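Long-range contact in coiled-coil and C2 domain-containing protein 1-like (Drosophila melanogaster, PDB 6EI6), which binds phosphatidylinositol monophosphates and regulates endosomal protein sorting by the ESCRT pathway, probably by preventing inappropriate polymerisation of the ESCRT-III protein shrub: residues 41-53 with 257-269. Sequence-based numbering, arbitrary orientation.
Sequences RMEEQLAKQLMMC and QMEHITEKWLVLD
Gln49 grips the backbone of Leu266 with both ends of its amide. Its OE1 accepts from Leu266 N at 2.7 Å, with the donor tilted 23° from the carbonyl plane. Its NE2 donates almost straight to Leu266 O at 3.0 Å, meeting a lone pair in the plane of the Leu266 carbonyl. The same amide lies stacked on one face of the Trp265 indole, the two planes 19° apart. Further back along the chain, Gln49 CG sits over the six-membered ring, 3.5 Å from its centroid, as a CH-pi contact. CG stands beside the backbone N (chi1 -77°) and the rest of the chain runs extended, which carries the amide across the indole to the strand. Cys53 SG meets the edge of that ring, 3.8 Å from Trp265 CZ2. Here the C-terminal end of the chain, helix 255-263 and strand 265-268, packs on helix 34-62, which pairs with helix 66-91 in a helical hairpin. Strand 265-268 also runs antiparallel to strand 99-102, and the C2 beta-sandwich is formed by the chain between these two strands. Gln45 NE2 donates a second bond to Gln49 OE1, lying in the carbonyl plane, and so helps fix the rotation of the amide. With an alanine in place of Gln49, Leu266 N and O would probably lose these partners, and one face of the indole would lose its cover. Ile261 fits as a knob among Gln45, Lys48, Gln49 and Met52, its CG2 4.0 Å from Met52 SD. Leu46 CD2, from the helix, touches Leu266 CD2 on the strand. Phe106 meets the Trp265 ring, and Phe99 touches Leu266.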
loop_
_atom_site.group_PDB
_atom_site.type_symbol
_atom_site.label_atom_id
_atom_site.label_comp_id
_atom_site.label_asym_id
_atom_site.label_seq_id
_atom_site.Cartn_x
_atom_site.Cartn_y
_atom_site.Cartn_z
ATOM N N ARG A 41 -23.189 -10.666 6.849
ATOM C CA ARG A 41 -22.913 -9.430 6.115
ATOM C C ARG A 41 -22.778 -8.215 7.036
ATOM O O ARG A 41 -21.965 -7.317 6.774
ATOM C CB ARG A 41 -24.011 -9.194 5.079
ATOM C CG ARG A 41 -24.080 -10.281 4.009
ATOM C CD ARG A 41 -22.873 -10.211 3.056
ATOM N NE ARG A 41 -22.879 -11.286 2.053
ATOM C CZ ARG A 41 -22.285 -11.216 0.859
ATOM N NH1 ARG A 41 -21.624 -10.133 0.472
ATOM N NH2 ARG A 41 -22.371 -12.234 0.037
ATOM N N MET A 42 -23.575 -8.155 8.103
ATOM C CA MET A 42 -23.384 -7.123 9.114
ATOM C C MET A 42 -21.948 -7.128 9.617
ATOM O O MET A 42 -21.283 -6.087 9.690
ATOM C CB MET A 42 -24.358 -7.347 10.275
ATOM C CG MET A 42 -25.788 -6.955 9.980
ATOM S SD MET A 42 -26.946 -7.562 11.231
ATOM C CE MET A 42 -26.391 -6.614 12.684
ATOM N N GLU A 43 -21.453 -8.305 9.974
ATOM C CA GLU A 43 -20.101 -8.402 10.500
ATOM C C GLU A 43 -19.060 -8.072 9.426
ATOM O O GLU A 43 -18.098 -7.335 9.686
ATOM C CB GLU A 43 -19.907 -9.798 11.073
ATOM C CG GLU A 43 -18.631 -9.947 11.824
ATOM C CD GLU A 43 -18.617 -11.182 12.677
ATOM O OE1 GLU A 43 -19.732 -11.686 13.012
ATOM O OE2 GLU A 43 -17.488 -11.632 12.993
ATOM N N GLU A 44 -19.244 -8.589 8.209
ATOM C CA GLU A 44 -18.357 -8.237 7.099
ATOM C C GLU A 44 -18.320 -6.735 6.869
ATOM O O GLU A 44 -17.240 -6.148 6.685
ATOM C CB GLU A 44 -18.815 -8.938 5.822
ATOM C CG GLU A 44 -18.581 -10.409 5.857
ATOM C CD GLU A 44 -17.143 -10.741 5.477
ATOM O OE1 GLU A 44 -16.541 -9.983 4.652
ATOM O OE2 GLU A 44 -16.603 -11.736 6.025
ATOM N N GLN A 45 -19.505 -6.105 6.836
ATOM C CA GLN A 45 -19.567 -4.677 6.581
ATOM C C GLN A 45 -18.793 -3.906 7.637
ATOM O O GLN A 45 -18.037 -2.980 7.308
ATOM C CB GLN A 45 -21.015 -4.208 6.532
ATOM C CG GLN A 45 -21.141 -2.689 6.359
ATOM C CD GLN A 45 -20.836 -2.257 4.933
ATOM O OE1 GLN A 45 -21.050 -3.019 4.006
ATOM N NE2 GLN A 45 -20.334 -1.032 4.758
ATOM N N LEU A 46 -18.957 -4.285 8.911
ATOM C CA LEU A 46 -18.274 -3.584 9.990
ATOM C C LEU A 46 -16.772 -3.834 9.927
ATOM O O LEU A 46 -15.975 -2.908 10.121
ATOM C CB LEU A 46 -18.849 -4.019 11.347
ATOM C CG LEU A 46 -20.280 -3.547 11.658
ATOM C CD1 LEU A 46 -20.897 -4.315 12.855
ATOM C CD2 LEU A 46 -20.324 -2.035 11.903
ATOM N N ALA A 47 -16.369 -5.078 9.629
ATOM C CA ALA A 47 -14.951 -5.376 9.442
ATOM C C ALA A 47 -14.349 -4.548 8.308
ATOM O O ALA A 47 -13.228 -4.038 8.443
ATOM C CB ALA A 47 -14.737 -6.878 9.191
ATOM N N LYS A 48 -15.081 -4.372 7.193
ATOM C CA LYS A 48 -14.575 -3.508 6.118
ATOM C C LYS A 48 -14.465 -2.068 6.579
ATOM O O LYS A 48 -13.522 -1.358 6.208
ATOM C CB LYS A 48 -15.471 -3.557 4.886
ATOM C CG LYS A 48 -15.307 -4.761 3.997
ATOM C CD LYS A 48 -16.294 -4.703 2.824
ATOM C CE LYS A 48 -16.289 -6.018 2.065
ATOM N NZ LYS A 48 -16.398 -7.205 2.985
ATOM N N GLN A 49 -15.428 -1.614 7.378
ATOM C CA GLN A 49 -15.376 -0.253 7.899
ATOM C C GLN A 49 -14.188 -0.087 8.837
ATOM O O GLN A 49 -13.475 0.928 8.783
ATOM C CB GLN A 49 -16.692 0.080 8.622
ATOM C CG GLN A 49 -17.851 0.396 7.684
ATOM C CD GLN A 49 -19.231 0.519 8.380
ATOM O OE1 GLN A 49 -20.259 0.363 7.720
ATOM N NE2 GLN A 49 -19.251 0.786 9.700
ATOM N N LEU A 50 -13.983 -1.069 9.721
ATOM C CA LEU A 50 -12.809 -1.068 10.592
ATOM C C LEU A 50 -11.520 -0.923 9.781
ATOM O O LEU A 50 -10.682 -0.061 10.075
ATOM C CB LEU A 50 -12.777 -2.350 11.412
ATOM C CG LEU A 50 -11.734 -2.370 12.497
ATOM C CD1 LEU A 50 -11.967 -1.185 13.426
ATOM C CD2 LEU A 50 -11.805 -3.716 13.225
ATOM N N MET A 51 -11.363 -1.750 8.742
ATOM C CA MET A 51 -10.187 -1.662 7.890
ATOM C C MET A 51 -9.991 -0.259 7.345
ATOM O O MET A 51 -8.860 0.245 7.309
ATOM C CB MET A 51 -10.284 -2.649 6.727
ATOM C CG MET A 51 -8.986 -2.769 5.929
ATOM S SD MET A 51 -7.664 -3.564 6.903
ATOM C CE MET A 51 -8.353 -5.190 7.088
ATOM N N MET A 52 -11.078 0.386 6.893
ATOM C CA MET A 52 -10.949 1.731 6.334
ATOM C C MET A 52 -10.498 2.720 7.400
ATOM O O MET A 52 -9.664 3.592 7.135
ATOM C CB MET A 52 -12.264 2.185 5.710
ATOM C CG MET A 52 -12.504 1.657 4.292
ATOM S SD MET A 52 -13.954 2.414 3.465
ATOM C CE MET A 52 -13.532 4.154 3.583
ATOM N N CYS A 53 -11.025 2.588 8.613
ATOM C CA CYS A 53 -10.591 3.449 9.710
ATOM C C CYS A 53 -9.097 3.322 9.962
ATOM O O CYS A 53 -8.403 4.330 10.126
ATOM C CB CYS A 53 -11.359 3.114 10.990
ATOM S SG CYS A 53 -13.079 3.529 10.834
ATOM N N GLN A 257 -15.540 2.707 -5.187
ATOM C CA GLN A 257 -16.315 1.827 -4.326
ATOM C C GLN A 257 -16.005 2.015 -2.845
ATOM O O GLN A 257 -16.852 1.690 -2.009
ATOM C CB GLN A 257 -16.129 0.362 -4.714
ATOM C CG GLN A 257 -14.739 -0.147 -4.809
ATOM C CD GLN A 257 -14.698 -1.434 -5.626
ATOM O OE1 GLN A 257 -14.376 -1.404 -6.819
ATOM N NE2 GLN A 257 -15.051 -2.571 -4.995
ATOM N N MET A 258 -14.838 2.550 -2.497
ATOM C CA MET A 258 -14.607 2.912 -1.102
ATOM C C MET A 258 -15.536 4.039 -0.683
ATOM O O MET A 258 -16.051 4.044 0.440
ATOM C CB MET A 258 -13.141 3.304 -0.884
ATOM C CG MET A 258 -12.169 2.094 -0.879
ATOM S SD MET A 258 -10.415 2.533 -0.922
ATOM C CE MET A 258 -10.248 3.385 0.655
ATOM N N GLU A 259 -15.761 5.000 -1.576
ATOM C CA GLU A 259 -16.671 6.094 -1.270
ATOM C C GLU A 259 -18.092 5.587 -1.074
ATOM O O GLU A 259 -18.819 6.087 -0.218
ATOM C CB GLU A 259 -16.623 7.139 -2.376
ATOM C CG GLU A 259 -15.444 8.081 -2.253
ATOM C CD GLU A 259 -15.193 8.875 -3.534
ATOM O OE1 GLU A 259 -15.714 8.475 -4.612
ATOM O OE2 GLU A 259 -14.469 9.902 -3.457
ATOM N N HIS A 260 -18.507 4.584 -1.844
ATOM C CA HIS A 260 -19.848 4.056 -1.643
ATOM C C HIS A 260 -20.010 3.531 -0.225
ATOM O O HIS A 260 -21.023 3.809 0.427
ATOM C CB HIS A 260 -20.168 2.988 -2.690
ATOM C CG HIS A 260 -20.149 3.514 -4.101
ATOM N ND1 HIS A 260 -20.314 4.854 -4.401
ATOM C CD2 HIS A 260 -19.972 2.885 -5.293
ATOM C CE1 HIS A 260 -20.231 5.030 -5.711
ATOM N NE2 HIS A 260 -20.023 3.852 -6.276
ATOM N N ILE A 261 -18.992 2.829 0.295
ATOM C CA ILE A 261 -19.049 2.339 1.671
ATOM C C ILE A 261 -19.197 3.496 2.649
ATOM O O ILE A 261 -19.945 3.417 3.630
ATOM C CB ILE A 261 -17.801 1.502 1.985
ATOM C CG1 ILE A 261 -17.781 0.269 1.078
ATOM C CG2 ILE A 261 -17.722 1.158 3.504
ATOM C CD1 ILE A 261 -16.819 -0.749 1.520
ATOM N N THR A 262 -18.475 4.579 2.417
ATOM C CA THR A 262 -18.556 5.667 3.374
ATOM C C THR A 262 -19.928 6.368 3.347
ATOM O O THR A 262 -20.288 7.047 4.314
ATOM C CB THR A 262 -17.391 6.628 3.127
ATOM O OG1 THR A 262 -17.124 7.319 4.338
ATOM C CG2 THR A 262 -17.697 7.622 2.036
ATOM N N GLU A 263 -20.717 6.171 2.289
ATOM C CA GLU A 263 -22.032 6.773 2.191
ATOM C C GLU A 263 -23.111 5.948 2.853
ATOM O O GLU A 263 -24.211 6.460 3.076
ATOM C CB GLU A 263 -22.401 6.996 0.733
ATOM C CG GLU A 263 -21.702 8.193 0.144
ATOM C CD GLU A 263 -21.544 8.050 -1.346
ATOM O OE1 GLU A 263 -22.344 7.262 -1.930
ATOM O OE2 GLU A 263 -20.623 8.703 -1.921
ATOM N N LYS A 264 -22.832 4.691 3.157
ATOM C CA LYS A 264 -23.741 3.858 3.917
ATOM C C LYS A 264 -22.975 3.211 5.070
ATOM O O LYS A 264 -22.760 2.008 5.132
ATOM C CB LYS A 264 -24.407 2.823 3.025
ATOM C CG LYS A 264 -24.680 3.326 1.638
ATOM C CD LYS A 264 -25.723 2.469 0.924
ATOM C CE LYS A 264 -25.055 1.481 -0.042
ATOM N NZ LYS A 264 -26.062 0.571 -0.679
ATOM N N TRP A 265 -22.562 4.036 6.012
ATOM C CA TRP A 265 -21.863 3.546 7.179
ATOM C C TRP A 265 -22.852 2.791 8.057
ATOM O O TRP A 265 -23.773 3.392 8.625
ATOM C CB TRP A 265 -21.249 4.729 7.928
ATOM C CG TRP A 265 -20.114 4.397 8.816
ATOM C CD1 TRP A 265 -20.130 4.350 10.183
ATOM C CD2 TRP A 265 -18.765 4.127 8.420
ATOM N NE1 TRP A 265 -18.877 4.060 10.661
ATOM C CE2 TRP A 265 -18.019 3.926 9.597
ATOM C CE3 TRP A 265 -18.114 4.055 7.183
ATOM C CZ2 TRP A 265 -16.663 3.619 9.576
ATOM C CZ3 TRP A 265 -16.776 3.753 7.155
ATOM C CH2 TRP A 265 -16.057 3.535 8.350
ATOM N N LEU A 266 -22.656 1.484 8.204
ATOM C CA LEU A 266 -23.522 0.721 9.098
ATOM C C LEU A 266 -23.157 1.042 10.543
ATOM O O LEU A 266 -21.979 1.030 10.904
ATOM C CB LEU A 266 -23.396 -0.767 8.817
ATOM C CG LEU A 266 -24.469 -1.685 9.359
ATOM C CD1 LEU A 266 -24.667 -2.842 8.425
ATOM C CD2 LEU A 266 -24.131 -2.178 10.775
ATOM N N VAL A 267 -24.174 1.342 11.357
ATOM C CA VAL A 267 -24.033 1.730 12.763
ATOM C C VAL A 267 -25.133 1.023 13.548
ATOM O O VAL A 267 -26.295 1.046 13.136
ATOM C CB VAL A 267 -24.161 3.264 12.937
ATOM C CG1 VAL A 267 -24.345 3.662 14.406
ATOM C CG2 VAL A 267 -23.007 4.013 12.313
ATOM N N LEU A 268 -24.795 0.394 14.673
ATOM C CA LEU A 268 -25.869 -0.212 15.458
ATOM C C LEU A 268 -26.705 0.863 16.157
ATOM O O LEU A 268 -26.201 1.935 16.520
ATOM C CB LEU A 268 -25.310 -1.171 16.499
ATOM C CG LEU A 268 -24.361 -2.229 15.938
ATOM C CD1 LEU A 268 -23.824 -3.106 17.051
ATOM C CD2 LEU A 268 -24.998 -3.065 14.840
ATOM N N ASP A 269 -28.002 0.596 16.312
ATOM C CA ASP A 269 -28.745 1.284 17.368
ATOM C C ASP A 269 -28.240 0.746 18.708
ATOM O O ASP A 269 -27.848 -0.422 18.804
ATOM C CB ASP A 269 -30.255 1.051 17.221
ATOM C CG ASP A 269 -30.774 1.279 15.797
ATOM O OD1 ASP A 269 -30.016 1.743 14.909
ATOM O OD2 ASP A 269 -31.974 1.011 15.566
#